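Aminopeptidase C (PDB 4K7C) is a cysteine peptidase of the papain-like clan CA (C1-like family) that probably trims amino acids from the N-termini of peptides. Local coordinates at residues V46-T51 against L329-T334; D303-Q308 against T379-E384. One frame throughout, in Å; residues are numbered along the deposited sequence. Where two conformers were deposited one is given.

Contact 1 of 2, residues V46-T51 against L329-T334; sequences VAMTPT and LGILDT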
ATOM      1  N   VAL A  46      -0.260 -27.055 -16.541  1.00 15.47           N
ATOM      2  CA  VAL A  46      -1.112 -28.223 -16.442  1.00 16.87           C
ATOM      3  C   VAL A  46      -0.323 -29.491 -16.035  1.00 18.18           C
ATOM      4  O   VAL A  46      -0.752 -30.205 -15.111  1.00 19.30           O
ATOM      5  CB  VAL A  46      -1.972 -28.389 -17.711  1.00 16.26           C
ATOM      6  CG1 VAL A  46      -2.734 -29.707 -17.761  1.00 17.50           C
ATOM      7  CG2 VAL A  46      -2.897 -27.139 -17.857  1.00 19.61           C
ATOM      8  N   ALA A  47       0.795 -29.743 -16.697  1.00 18.28           N
ATOM      9  CA  ALA A  47       1.613 -30.940 -16.458  1.00 18.02           C
ATOM     10  C   ALA A  47       2.210 -30.944 -15.078  1.00 20.28           C
ATOM     11  O   ALA A  47       2.478 -31.990 -14.551  1.00 21.60           O
ATOM     12  CB  ALA A  47       2.718 -31.041 -17.524  1.00 16.72           C
HETATM   13  N   MSE A  48       2.440 -29.769 -14.516  1.00 17.31           N
HETATM   14  CA  MSE A  48       3.216 -29.583 -13.252  1.00 18.92           C
HETATM   15  C   MSE A  48       2.332 -29.439 -12.047  1.00 19.31           C
HETATM   16  O   MSE A  48       2.715 -28.891 -11.019  1.00 19.16           O
HETATM   17  CB  MSE A  48       4.196 -28.470 -13.397  1.00 18.53           C
HETATM   18  CG  MSE A  48       5.226 -28.753 -14.489  1.00 15.10           C
HETATM   19 SE   MSE A  48       6.409 -30.251 -13.878  1.00 21.39          SE
HETATM   20  CE  MSE A  48       5.918 -31.596 -15.210  1.00 18.11           C
ATOM     21  N   THR A  49       1.115 -29.942 -12.107  1.00 21.24           N
ATOM     22  CA  THR A  49       0.262 -29.873 -10.922  0.50 22.38           C
ATOM     23  C   THR A  49       0.951 -30.628  -9.791  1.00 20.94           C
ATOM     24  O   THR A  49       1.590 -31.653 -10.018  1.00 20.23           O
ATOM     25  CB  THR A  49      -1.095 -30.533 -11.099  0.50 25.10           C
ATOM     26  OG1 THR A  49      -0.863 -31.903 -11.406  0.50 25.73           O
ATOM     27  CG2 THR A  49      -1.889 -29.797 -12.144  0.50 25.13           C
ATOM     28  N   PRO A  50       0.885 -30.079  -8.584  1.00 20.59           N
ATOM     29  CA  PRO A  50       1.723 -30.601  -7.487  1.00 22.58           C
ATOM     30  C   PRO A  50       1.087 -31.836  -6.816  1.00 21.58           C
ATOM     31  O   PRO A  50       0.610 -31.746  -5.694  1.00 22.54           O
ATOM     32  CB  PRO A  50       1.823 -29.376  -6.568  1.00 21.07           C
ATOM     33  CG  PRO A  50       0.494 -28.714  -6.725  1.00 22.17           C
ATOM     34  CD  PRO A  50       0.275 -28.781  -8.223  1.00 22.93           C
ATOM     35  N   THR A  51       0.998 -32.933  -7.576  1.00 22.52           N
ATOM     36  CA  THR A  51       0.576 -34.198  -7.032  1.00 22.23           C
ATOM     37  C   THR A  51       1.674 -35.231  -7.234  1.00 20.21           C
ATOM     38  O   THR A  51       2.169 -35.370  -8.337  1.00 18.38           O
ATOM     39  CB  THR A  51      -0.708 -34.695  -7.733  1.00 21.93           C
ATOM     40  OG1 THR A  51      -1.679 -33.651  -7.679  1.00 25.14           O
ATOM     41  CG2 THR A  51      -1.227 -35.937  -7.056  1.00 23.77           C
ATOM     42  N   LEU A 329       5.580 -18.903  -9.329  1.00 15.95           N
ATOM     43  CA  LEU A 329       4.654 -20.029  -9.307  1.00 15.66           C
ATOM     44  C   LEU A 329       5.373 -21.279  -8.785  1.00 16.89           C
ATOM     45  O   LEU A 329       4.731 -22.208  -8.428  1.00 18.25           O
ATOM     46  CB  LEU A 329       4.035 -20.295 -10.637  1.00 19.08           C
ATOM     47  CG  LEU A 329       3.167 -19.156 -11.092  1.00 19.65           C
ATOM     48  CD1 LEU A 329       2.578 -19.486 -12.468  1.00 22.04           C
ATOM     49  CD2 LEU A 329       2.045 -18.822 -10.075  1.00 20.34           C
ATOM     50  N   GLY A 330       6.699 -21.246  -8.802  1.00 16.69           N
ATOM     51  CA  GLY A 330       7.529 -22.418  -8.399  1.00 15.14           C
ATOM     52  C   GLY A 330       7.527 -23.606  -9.308  1.00 17.53           C
ATOM     53  O   GLY A 330       7.568 -24.711  -8.851  1.00 17.60           O
ATOM     54  N   ILE A 331       7.594 -23.331 -10.603  1.00 16.08           N
ATOM     55  CA  ILE A 331       7.629 -24.377 -11.579  1.00 17.58           C
ATOM     56  C   ILE A 331       9.011 -24.369 -12.247  1.00 17.08           C
ATOM     57  O   ILE A 331       9.461 -23.327 -12.818  1.00 17.99           O
ATOM     58  CB  ILE A 331       6.530 -24.120 -12.649  1.00 17.52           C
ATOM     59  CG1 ILE A 331       5.136 -24.185 -12.070  1.00 18.94           C
ATOM     60  CG2 ILE A 331       6.673 -25.160 -13.767  1.00 18.06           C
ATOM     61  CD1 ILE A 331       4.015 -23.714 -12.964  1.00 19.49           C
ATOM     62  N   LEU A 332       9.680 -25.526 -12.167  1.00 15.53           N
ATOM     63  CA  LEU A 332      10.971 -25.730 -12.743  1.00 17.87           C
ATOM     64  C   LEU A 332      10.738 -26.781 -13.852  1.00 16.79           C
ATOM     65  O   LEU A 332      10.604 -27.970 -13.566  1.00 15.45           O
ATOM     66  CB  LEU A 332      11.928 -26.269 -11.672  1.00 18.16           C
ATOM     67  CG  LEU A 332      12.047 -25.554 -10.324  1.00 21.21           C
ATOM     68  CD1 LEU A 332      13.082 -26.124  -9.334  1.00 20.07           C
ATOM     69  CD2 LEU A 332      12.346 -24.107 -10.554  1.00 23.51           C
ATOM     70  N   ASP A 333      10.642 -26.363 -15.100  1.00 17.55           N
ATOM     71  CA  ASP A 333      10.245 -27.259 -16.158  1.00 16.81           C
ATOM     72  C   ASP A 333      10.878 -26.663 -17.423  1.00 18.81           C
ATOM     73  O   ASP A 333      10.766 -25.449 -17.712  1.00 18.94           O
ATOM     74  CB  ASP A 333       8.686 -27.411 -16.285  1.00 17.14           C
ATOM     75  CG  ASP A 333       8.240 -28.421 -17.350  1.00 17.30           C
ATOM     76  OD1 ASP A 333       9.123 -29.126 -17.983  1.00 17.49           O
ATOM     77  OD2 ASP A 333       6.984 -28.453 -17.569  1.00 18.84           O
ATOM     78  N   THR A 334      11.590 -27.534 -18.158  1.00 18.08           N
ATOM     79  CA  THR A 334      12.107 -27.197 -19.477  1.00 16.70           C
ATOM     80  C   THR A 334      10.989 -26.663 -20.414  1.00 16.72           C
ATOM     81  O   THR A 334      11.299 -25.948 -21.328  1.00 19.86           O
ATOM     82  CB  THR A 334      12.770 -28.398 -20.132  1.00 17.83           C
ATOM     83  OG1 THR A 334      11.857 -29.476 -20.128  1.00 20.73           O
ATOM     84  CG2 THR A 334      14.020 -28.780 -19.424  1.00 21.70           C
TER

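Contact 2 of 2, residues D303-Q308 against T379-E384; sequences DLAIKQ and TKWKVE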
ATOM      1  N   ASP A 303      18.037 -42.747  -9.665  1.00 21.11           N
ATOM      2  CA  ASP A 303      17.564 -43.967  -8.947  1.00 21.67           C
ATOM      3  C   ASP A 303      17.893 -43.985  -7.476  1.00 19.70           C
ATOM      4  O   ASP A 303      17.076 -44.379  -6.695  1.00 19.93           O
ATOM      5  CB  ASP A 303      18.148 -45.211  -9.579  1.00 23.76           C
ATOM      6  CG  ASP A 303      17.492 -45.536 -10.931  1.00 31.57           C
ATOM      7  OD1 ASP A 303      16.377 -45.033 -11.232  1.00 34.80           O
ATOM      8  OD2 ASP A 303      18.101 -46.357 -11.652  1.00 35.77           O
ATOM      9  N   LEU A 304      19.075 -43.459  -7.100  1.00 19.57           N
ATOM     10  CA  LEU A 304      19.414 -43.260  -5.679  1.00 21.10           C
ATOM     11  C   LEU A 304      18.536 -42.300  -4.957  1.00 22.24           C
ATOM     12  O   LEU A 304      18.082 -42.567  -3.855  1.00 22.88           O
ATOM     13  CB  LEU A 304      20.863 -42.781  -5.521  1.00 20.86           C
ATOM     14  CG  LEU A 304      21.949 -43.750  -6.036  1.00 22.16           C
ATOM     15  CD1 LEU A 304      23.257 -43.114  -6.109  1.00 23.05           C
ATOM     16  CD2 LEU A 304      22.054 -45.011  -5.182  1.00 25.52           C
ATOM     17  N   ALA A 305      18.223 -41.155  -5.606  1.00 20.37           N
ATOM     18  CA  ALA A 305      17.278 -40.238  -5.006  1.00 19.09           C
ATOM     19  C   ALA A 305      15.927 -40.837  -4.752  1.00 20.29           C
ATOM     20  O   ALA A 305      15.353 -40.624  -3.683  1.00 19.24           O
ATOM     21  CB  ALA A 305      17.153 -38.937  -5.830  1.00 18.36           C
ATOM     22  N   ILE A 306      15.373 -41.543  -5.758  1.00 21.15           N
ATOM     23  CA  ILE A 306      14.122 -42.231  -5.591  1.00 19.84           C
ATOM     24  C   ILE A 306      14.099 -43.293  -4.455  1.00 21.26           C
ATOM     25  O   ILE A 306      13.180 -43.382  -3.704  1.00 22.55           O
ATOM     26  CB  ILE A 306      13.723 -42.848  -6.950  1.00 20.92           C
ATOM     27  CG1 ILE A 306      13.421 -41.740  -7.935  1.00 19.15           C
ATOM     28  CG2 ILE A 306      12.495 -43.723  -6.829  1.00 22.33           C
ATOM     29  CD1 ILE A 306      13.409 -42.175  -9.415  1.00 19.86           C
ATOM     30  N   LYS A 307      15.172 -44.073  -4.373  1.00 21.71           N
ATOM     31  CA  LYS A 307      15.359 -45.073  -3.327  1.00 25.83           C
ATOM     32  C   LYS A 307      15.305 -44.418  -1.923  1.00 21.04           C
ATOM     33  O   LYS A 307      14.565 -44.847  -1.000  1.00 22.74           O
ATOM     34  CB  LYS A 307      16.695 -45.778  -3.582  1.00 27.59           C
ATOM     35  CG  LYS A 307      16.850 -47.013  -2.748  1.00 34.74           C
ATOM     36  CD  LYS A 307      18.118 -47.758  -3.132  1.00 41.13           C
ATOM     37  CE  LYS A 307      18.168 -49.108  -2.421  1.00 46.98           C
ATOM     38  NZ  LYS A 307      19.529 -49.649  -2.642  1.00 52.72           N
ATOM     39  N   GLN A 308      15.985 -43.304  -1.779  1.00 21.16           N
ATOM     40  CA  GLN A 308      15.994 -42.567  -0.527  1.00 21.90           C
ATOM     41  C   GLN A 308      14.579 -42.004  -0.199  1.00 21.53           C
ATOM     42  O   GLN A 308      14.061 -42.128   0.931  1.00 20.42           O
ATOM     43  CB  GLN A 308      17.113 -41.498  -0.547  1.00 20.70           C
ATOM     44  CG  GLN A 308      17.303 -40.777   0.753  1.00 21.29           C
ATOM     45  CD  GLN A 308      18.688 -40.215   0.948  1.00 23.16           C
ATOM     46  OE1 GLN A 308      19.690 -40.910   0.740  1.00 22.77           O
ATOM     47  NE2 GLN A 308      18.766 -38.947   1.369  1.00 24.60           N
ATOM     48  N   THR A 379       8.039 -38.454 -13.162  1.00 18.84           N
ATOM     49  CA  THR A 379       7.598 -37.364 -14.094  1.00 16.56           C
ATOM     50  C   THR A 379       7.891 -35.954 -13.558  1.00 19.68           C
ATOM     51  O   THR A 379       8.005 -34.987 -14.341  1.00 19.92           O
ATOM     52  CB  THR A 379       6.092 -37.555 -14.386  1.00 18.97           C
ATOM     53  OG1 THR A 379       5.373 -37.514 -13.162  1.00 16.24           O
ATOM     54  CG2 THR A 379       5.851 -38.886 -15.077  1.00 21.43           C
ATOM     55  N   LYS A 380       7.885 -35.864 -12.229  1.00 18.13           N
ATOM     56  CA  LYS A 380       8.017 -34.624 -11.511  1.00 19.40           C
ATOM     57  C   LYS A 380       8.396 -34.909 -10.053  1.00 18.01           C
ATOM     58  O   LYS A 380       8.173 -35.989  -9.567  1.00 19.65           O
ATOM     59  CB  LYS A 380       6.769 -33.728 -11.580  1.00 19.10           C
ATOM     60  CG  LYS A 380       5.480 -34.374 -11.222  1.00 24.08           C
ATOM     61  CD  LYS A 380       4.257 -33.612 -11.720  1.00 26.39           C
ATOM     62  CE  LYS A 380       2.947 -34.276 -11.309  1.00 29.59           C
ATOM     63  NZ  LYS A 380       1.888 -33.446 -11.937  1.00 32.28           N
ATOM     64  N   TRP A 381       9.065 -33.906  -9.457  1.00 15.58           N
ATOM     65  CA  TRP A 381       9.704 -34.002  -8.161  1.00 15.61           C
ATOM     66  C   TRP A 381       9.180 -32.846  -7.332  1.00 15.25           C
ATOM     67  O   TRP A 381       9.003 -31.691  -7.823  1.00 19.15           O
ATOM     68  CB  TRP A 381      11.201 -33.821  -8.298  1.00 16.74           C
ATOM     69  CG  TRP A 381      11.852 -34.841  -9.213  1.00 16.99           C
ATOM     70  CD1 TRP A 381      11.900 -34.789 -10.565  1.00 19.25           C
ATOM     71  CD2 TRP A 381      12.652 -35.962  -8.814  1.00 17.42           C
ATOM     72  NE1 TRP A 381      12.562 -35.918 -11.072  1.00 19.05           N
ATOM     73  CE2 TRP A 381      13.030 -36.643 -10.000  1.00 18.09           C
ATOM     74  CE3 TRP A 381      12.967 -36.551  -7.543  1.00 19.02           C
ATOM     75  CZ2 TRP A 381      13.770 -37.821  -9.980  1.00 16.86           C
ATOM     76  CZ3 TRP A 381      13.750 -37.680  -7.525  1.00 19.22           C
ATOM     77  CH2 TRP A 381      14.121 -38.324  -8.730  1.00 18.81           C
ATOM     78  N   LYS A 382       8.940 -33.140  -6.054  1.00 17.93           N
ATOM     79  CA  LYS A 382       8.471 -32.158  -5.113  1.00 18.27           C
ATOM     80  C   LYS A 382       9.649 -31.536  -4.389  1.00 17.16           C
ATOM     81  O   LYS A 382      10.557 -32.228  -3.851  1.00 15.98           O
ATOM     82  CB  LYS A 382       7.484 -32.739  -4.115  1.00 16.21           C
ATOM     83  CG  LYS A 382       6.960 -31.761  -3.085  1.00 18.53           C
ATOM     84  CD  LYS A 382       5.931 -32.377  -2.142  1.00 17.70           C
ATOM     85  CE  LYS A 382       5.180 -31.258  -1.423  1.00 19.24           C
ATOM     86  NZ  LYS A 382       4.493 -31.709  -0.199  1.00 20.95           N
ATOM     87  N   VAL A 383       9.637 -30.218  -4.327  1.00 17.54           N
ATOM     88  CA  VAL A 383      10.823 -29.463  -3.897  1.00 16.55           C
ATOM     89  C   VAL A 383      10.501 -28.515  -2.751  1.00 16.19           C
ATOM     90  O   VAL A 383       9.667 -27.590  -2.883  1.00 16.81           O
ATOM     91  CB  VAL A 383      11.421 -28.656  -5.068  1.00 17.14           C
ATOM     92  CG1 VAL A 383      12.611 -27.763  -4.646  1.00 19.89           C
ATOM     93  CG2 VAL A 383      11.843 -29.609  -6.080  1.00 17.05           C
ATOM     94  N   GLU A 384      11.153 -28.721  -1.630  1.00 16.67           N
ATOM     95  CA  GLU A 384      11.045 -27.758  -0.548  1.00 15.59           C
ATOM     96  C   GLU A 384      12.000 -26.630  -0.741  1.00 18.04           C
ATOM     97  O   GLU A 384      13.230 -26.819  -0.767  1.00 16.66           O
ATOM     98  CB  GLU A 384      11.282 -28.399   0.871  1.00 16.81           C
ATOM     99  CG  GLU A 384      11.209 -27.331   1.985  1.00 17.21           C
ATOM    100  CD  GLU A 384      11.446 -27.908   3.360  1.00 21.44           C
ATOM    101  OE1 GLU A 384      11.900 -29.075   3.407  1.00 19.75           O
ATOM    102  OE2 GLU A 384      11.332 -27.162   4.343  1.00 18.73           O
TER

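Contact 1 of 2, residues V46-T51 against L329-T334
Just past the C-terminal end of helix 42-47, Met-48 turns its side chain toward Ile-331 and Asp-333 around the short strand 331-332. Met-48 is modelled as selenomethionine, the form in which this crystal was prepared. Its CG does most of the touching: it lies 3.9 Å from Ile-331 CG2 and 3.6 Å from Asp-333 OD2. With CG anti to the carbonyl carbon (chi1 -62°) and the chain bent at chi2 and chi3, the rest of the side chain curls past the carboxylate, bringing SE within 4.1 Å of Asp-333 OD2. The Met-48 and Asp-333 side chains cross at about a right angle.

Here the helix end probably meets the papain-like fold's strand region. Strand 331-332 pairs with 325-326 through a G1 beta bulge, in which Gly-330 and Ile-331 both face Asp-326. On its other flank it runs parallel to strand 396-400, whose Val-398 and Ser-400 also touch Met-48. The buried Asp-333 carboxylate is satisfied elsewhere: OD2 is hydrogen-bonded to Ser-44 OG of helix 42-47, and OD1 to Ser-400 OG and Asn-335 N. Those bonds tie the carboxylate to the helix and to strand 396-400, while Ile-331 also packs on Ser-44 and Lys-45.

Contact 2 of 2, residues D303-Q308 against T379-E384
The indole of Trp-381 meets Ala-305 and Ile-306 with the outer corner of its six-membered ring, and both aliphatic groups come in obliquely to the ring plane. Trp-381 CH2 lies 3.6 Å from Ile-306 CG1 and 4.0 Å from Ile-306 CD1, so the isoleucine's longer branch comes across this corner, the two side chains crossing at about a right angle. Next to it, Trp-381 CZ3 takes the methyl of Ala-305, with CB at 4.0 Å. Elsewhere on the indole, Phe-404 stacks its ring on that of Trp-381, and the pyrrole N-H is used by Asp-401, whose OD1 accepts a hydrogen bond from NE1. Stack and bond together limit how far the ring can turn.

The closest pair of CA atoms, Ile-306 and Trp-381, is 9.7 Å apart, and the length of the indole spans that gap. CG stands anti to the carbonyl carbon (chi1 -59°), and chi2 of 82° then swings the benzene half out to the helix. A leucine in its place would probably lose the touch on Ala-305 and Ile-306, opening a gap between helix and strand, and would leave Asp-401 without its indole N-H partner and Phe-404 without its stack.

In this papain-like fold the tryptophan packs helix on sheet: strand 377-384 lies between strands 364-374 and 396-400, antiparallel to both, and Val-371 of the former also packs on Trp-381. Helix 298-310 meets the strands at a second place too, where Leu-304 and Gln-308 rest on Ile-413 of strand 408-414.

How the contacts relate
Strand 377-384 joins the two contacts, whose centres are about 14 Å apart. While Trp-381 points into contact 2, its neighbour Lys-380 leaves the opposite side of the strand and reaches the turn of contact 1. There Lys-380 NZ lies 2.6 Å from Thr-49 O and 3.1 Å from Ala-47 O, both probable hydrogen bonds, so one ammonium group spans the backbone carbonyls flanking Met-48. Strand 396-400 is also shared: it pairs with 331-332 on one flank and 377-384 on the other. Neither contact holds a substrate, but by analogy with papain-like peptidases, strand 377-384 probably runs toward the catalytic asparagine.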